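Local coordinates for COPII coat assembly protein SEC16 (Saccharomyces cerevisiae, PDB 3MZK) that helps initiate assembly of the COPII coat that forms transport vesicles and selects cargo at the endoplasmic reticulum, and also takes part in autophagy, at residues 280-285 / 311-316. Numbering follows the deposited sequence.
Sequences FLIEFG and EPVMAD
Ile282 meets Val313 and Met314 chiefly through its CG2 methyl, with CB close behind. Ile282 CG2 sits 3.3 Å from Met314 CE and 3.6 Å from Val313 CG2, so the one methyl is shared between the two side chains of the loop. That branch stands anti to the backbone N of Ile282 (chi1 -58°, measured to CG1), which aims it off the helix at the loop. Met314 leaves its backbone with CG anti to N, then bends at both chi2 (58°) and chi3 (80°); the folded chain brings its terminal methyl back beside the isoleucine, 3.7 Å from Ile282 CB.

The polar side is Glu283, whose chain is bent at chi2 and crosses Met314 at about a right angle. Its OE2 lies 3.5 Å from Met314 CE and 3.6 Å from Met314 CG, so the carboxylate rests against the thioether arm. Glu283 OE2 and Asp316 OD1 are 4.2 Å apart, two carboxylates close enough to repel if both are ionised. Cutting Met314 back to an alanine is likely to leave Ile282 CG2 with Val313 as its partner within 311-316 and Glu283 OE2 without the CG and CE it rests against.

Within the helical, TPR-clan Sec23-binding domain of this Sec16 fragment, a loop packs on a helix: residues 311-316, part of the loop between helices 294-303 and 330-344, sit against a solvent-facing part of helix 275-290. Val306 touches both Ile282 and Val313, and Glu283 also touches Ile235, while Phe280, Leu281 and Phe284 turn to the helical core, packing on helices 231-240, 252-261 and 294-303.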
ATOM      1  N   PHE B 280      -7.207 -15.819  -6.867  1.00 60.00           N
ATOM      2  CA  PHE B 280      -7.823 -16.603  -7.930  1.00 57.85           C
ATOM      3  C   PHE B 280      -7.350 -18.054  -7.946  1.00 60.50           C
ATOM      4  O   PHE B 280      -8.141 -18.971  -8.159  1.00 59.84           O
ATOM      5  CB  PHE B 280      -7.562 -15.968  -9.295  1.00 52.04           C
ATOM      6  CG  PHE B 280      -7.768 -16.907 -10.436  1.00 57.90           C
ATOM      7  CD1 PHE B 280      -9.042 -17.247 -10.847  1.00 63.47           C
ATOM      8  CD2 PHE B 280      -6.690 -17.474 -11.085  1.00 65.42           C
ATOM      9  CE1 PHE B 280      -9.234 -18.126 -11.893  1.00 57.29           C
ATOM     10  CE2 PHE B 280      -6.878 -18.354 -12.127  1.00 53.15           C
ATOM     11  CZ  PHE B 280      -8.152 -18.678 -12.529  1.00 42.80           C
ATOM     12  N   LEU B 281      -6.057 -18.261  -7.735  1.00 54.42           N
ATOM     13  CA  LEU B 281      -5.496 -19.603  -7.793  1.00 45.53           C
ATOM     14  C   LEU B 281      -6.018 -20.474  -6.654  1.00 56.09           C
ATOM     15  O   LEU B 281      -6.392 -21.630  -6.857  1.00 61.30           O
ATOM     16  CB  LEU B 281      -3.968 -19.556  -7.779  1.00 46.54           C
ATOM     17  CG  LEU B 281      -3.314 -19.064  -9.073  1.00 46.03           C
ATOM     18  CD1 LEU B 281      -1.804 -19.047  -8.951  1.00 49.60           C
ATOM     19  CD2 LEU B 281      -3.741 -19.938 -10.224  1.00 38.97           C
ATOM     20  N   ILE B 282      -6.052 -19.913  -5.453  1.00 51.56           N
ATOM     21  CA  ILE B 282      -6.547 -20.646  -4.303  1.00 46.70           C
ATOM     22  C   ILE B 282      -8.061 -20.855  -4.375  1.00 59.00           C
ATOM     23  O   ILE B 282      -8.542 -21.977  -4.244  1.00 53.78           O
ATOM     24  CB  ILE B 282      -6.147 -19.951  -3.009  1.00 50.78           C
ATOM     25  CG1 ILE B 282      -4.623 -19.831  -2.951  1.00 48.89           C
ATOM     26  CG2 ILE B 282      -6.680 -20.715  -1.814  1.00 62.25           C
ATOM     27  CD1 ILE B 282      -4.115 -19.057  -1.760  1.00 43.52           C
ATOM     28  N   GLU B 283      -8.811 -19.782  -4.600  1.00 63.29           N
ATOM     29  CA  GLU B 283     -10.261 -19.890  -4.750  1.00 63.89           C
ATOM     30  C   GLU B 283     -10.662 -20.925  -5.798  1.00 67.69           C
ATOM     31  O   GLU B 283     -11.594 -21.703  -5.596  1.00 72.43           O
ATOM     32  CB  GLU B 283     -10.860 -18.534  -5.112  1.00 64.70           C
ATOM     33  CG  GLU B 283     -10.953 -17.591  -3.937  1.00 77.09           C
ATOM     34  CD  GLU B 283     -11.861 -18.127  -2.858  1.00 89.23           C
ATOM     35  OE1 GLU B 283     -12.988 -18.548  -3.195  1.00 94.35           O
ATOM     36  OE2 GLU B 283     -11.448 -18.144  -1.680  1.00103.76           O
ATOM     37  N   PHE B 284      -9.952 -20.924  -6.919  1.00 53.67           N
ATOM     38  CA  PHE B 284     -10.251 -21.822  -8.025  1.00 57.63           C
ATOM     39  C   PHE B 284      -9.733 -23.232  -7.732  1.00 57.58           C
ATOM     40  O   PHE B 284     -10.320 -24.225  -8.170  1.00 55.38           O
ATOM     41  CB  PHE B 284      -9.637 -21.284  -9.321  1.00 56.62           C
ATOM     42  CG  PHE B 284     -10.157 -21.947 -10.562  1.00 59.85           C
ATOM     43  CD1 PHE B 284      -9.401 -21.969 -11.718  1.00 66.18           C
ATOM     44  CD2 PHE B 284     -11.408 -22.534 -10.577  1.00 61.03           C
ATOM     45  CE1 PHE B 284      -9.877 -22.576 -12.866  1.00 67.26           C
ATOM     46  CE2 PHE B 284     -11.888 -23.141 -11.717  1.00 60.08           C
ATOM     47  CZ  PHE B 284     -11.122 -23.161 -12.864  1.00 65.08           C
ATOM     48  N   GLY B 285      -8.629 -23.313  -6.994  1.00 54.01           N
ATOM     49  CA  GLY B 285      -8.089 -24.589  -6.559  1.00 57.91           C
ATOM     50  C   GLY B 285      -8.983 -25.284  -5.543  1.00 58.53           C
ATOM     51  O   GLY B 285      -8.885 -26.493  -5.345  1.00 58.33           O
ATOM     52  N   GLU B 311      -3.385 -27.225   7.695  1.00 70.40           N
ATOM     53  CA  GLU B 311      -4.246 -26.059   7.822  1.00 70.70           C
ATOM     54  C   GLU B 311      -4.968 -25.793   6.509  1.00 75.76           C
ATOM     55  O   GLU B 311      -4.423 -26.040   5.436  1.00 85.99           O
ATOM     56  CB  GLU B 311      -3.426 -24.837   8.244  1.00 68.61           C
ATOM     57  N   PRO B 312      -6.214 -25.309   6.590  1.00 80.39           N
ATOM     58  CA  PRO B 312      -6.973 -24.933   5.394  1.00 77.03           C
ATOM     59  C   PRO B 312      -6.233 -23.899   4.553  1.00 67.57           C
ATOM     60  O   PRO B 312      -5.485 -23.081   5.095  1.00 68.20           O
ATOM     61  CB  PRO B 312      -8.253 -24.327   5.974  1.00 80.53           C
ATOM     62  CG  PRO B 312      -8.429 -25.032   7.275  1.00 83.29           C
ATOM     63  CD  PRO B 312      -7.035 -25.232   7.811  1.00 86.15           C
ATOM     64  N   VAL B 313      -6.439 -23.942   3.242  1.00 62.21           N
ATOM     65  CA  VAL B 313      -5.800 -22.992   2.338  1.00 68.47           C
ATOM     66  C   VAL B 313      -6.462 -21.618   2.429  1.00 71.47           C
ATOM     67  O   VAL B 313      -5.806 -20.594   2.277  1.00 80.28           O
ATOM     68  CB  VAL B 313      -5.824 -23.493   0.876  1.00 58.73           C
ATOM     69  CG1 VAL B 313      -5.134 -24.847   0.770  1.00 52.99           C
ATOM     70  CG2 VAL B 313      -7.254 -23.573   0.355  1.00 49.84           C
ATOM     71  N   MET B 314      -7.766 -21.609   2.688  1.00 77.99           N
ATOM     72  CA  MET B 314      -8.514 -20.369   2.850  1.00 80.12           C
ATOM     73  C   MET B 314      -9.276 -20.380   4.176  1.00 84.95           C
ATOM     74  O   MET B 314      -9.647 -21.441   4.674  1.00 79.82           O
ATOM     75  CB  MET B 314      -9.483 -20.174   1.681  1.00 78.01           C
ATOM     76  CG  MET B 314      -9.908 -18.737   1.486  1.00 73.63           C
ATOM     77  SD  MET B 314      -8.465 -17.697   1.232  1.00 96.26           S
ATOM     78  CE  MET B 314      -8.137 -18.012  -0.498  1.00 77.65           C
ATOM     79  N   ALA B 315      -9.513 -19.203   4.741  1.00 86.94           N
ATOM     80  CA  ALA B 315     -10.185 -19.111   6.033  1.00 98.86           C
ATOM     81  C   ALA B 315     -11.615 -19.647   5.983  1.00 96.75           C
ATOM     82  O   ALA B 315     -12.044 -20.386   6.874  1.00 81.03           O
ATOM     83  CB  ALA B 315     -10.171 -17.676   6.542  1.00103.00           C
ATOM     84  N   ASP B 316     -12.346 -19.273   4.937  1.00 98.20           N
ATOM     85  CA  ASP B 316     -13.759 -19.624   4.817  1.00101.97           C
ATOM     86  C   ASP B 316     -13.971 -21.001   4.196  1.00 99.93           C
ATOM     87  O   ASP B 316     -15.067 -21.319   3.730  1.00 98.93           O
ATOM     88  CB  ASP B 316     -14.510 -18.562   4.007  1.00100.78           C
ATOM     89  CG  ASP B 316     -14.101 -18.541   2.543  1.00105.80           C
ATOM     90  OD1 ASP B 316     -12.922 -18.817   2.242  1.00113.71           O
ATOM     91  OD2 ASP B 316     -14.965 -18.250   1.689  1.00107.08           O
TER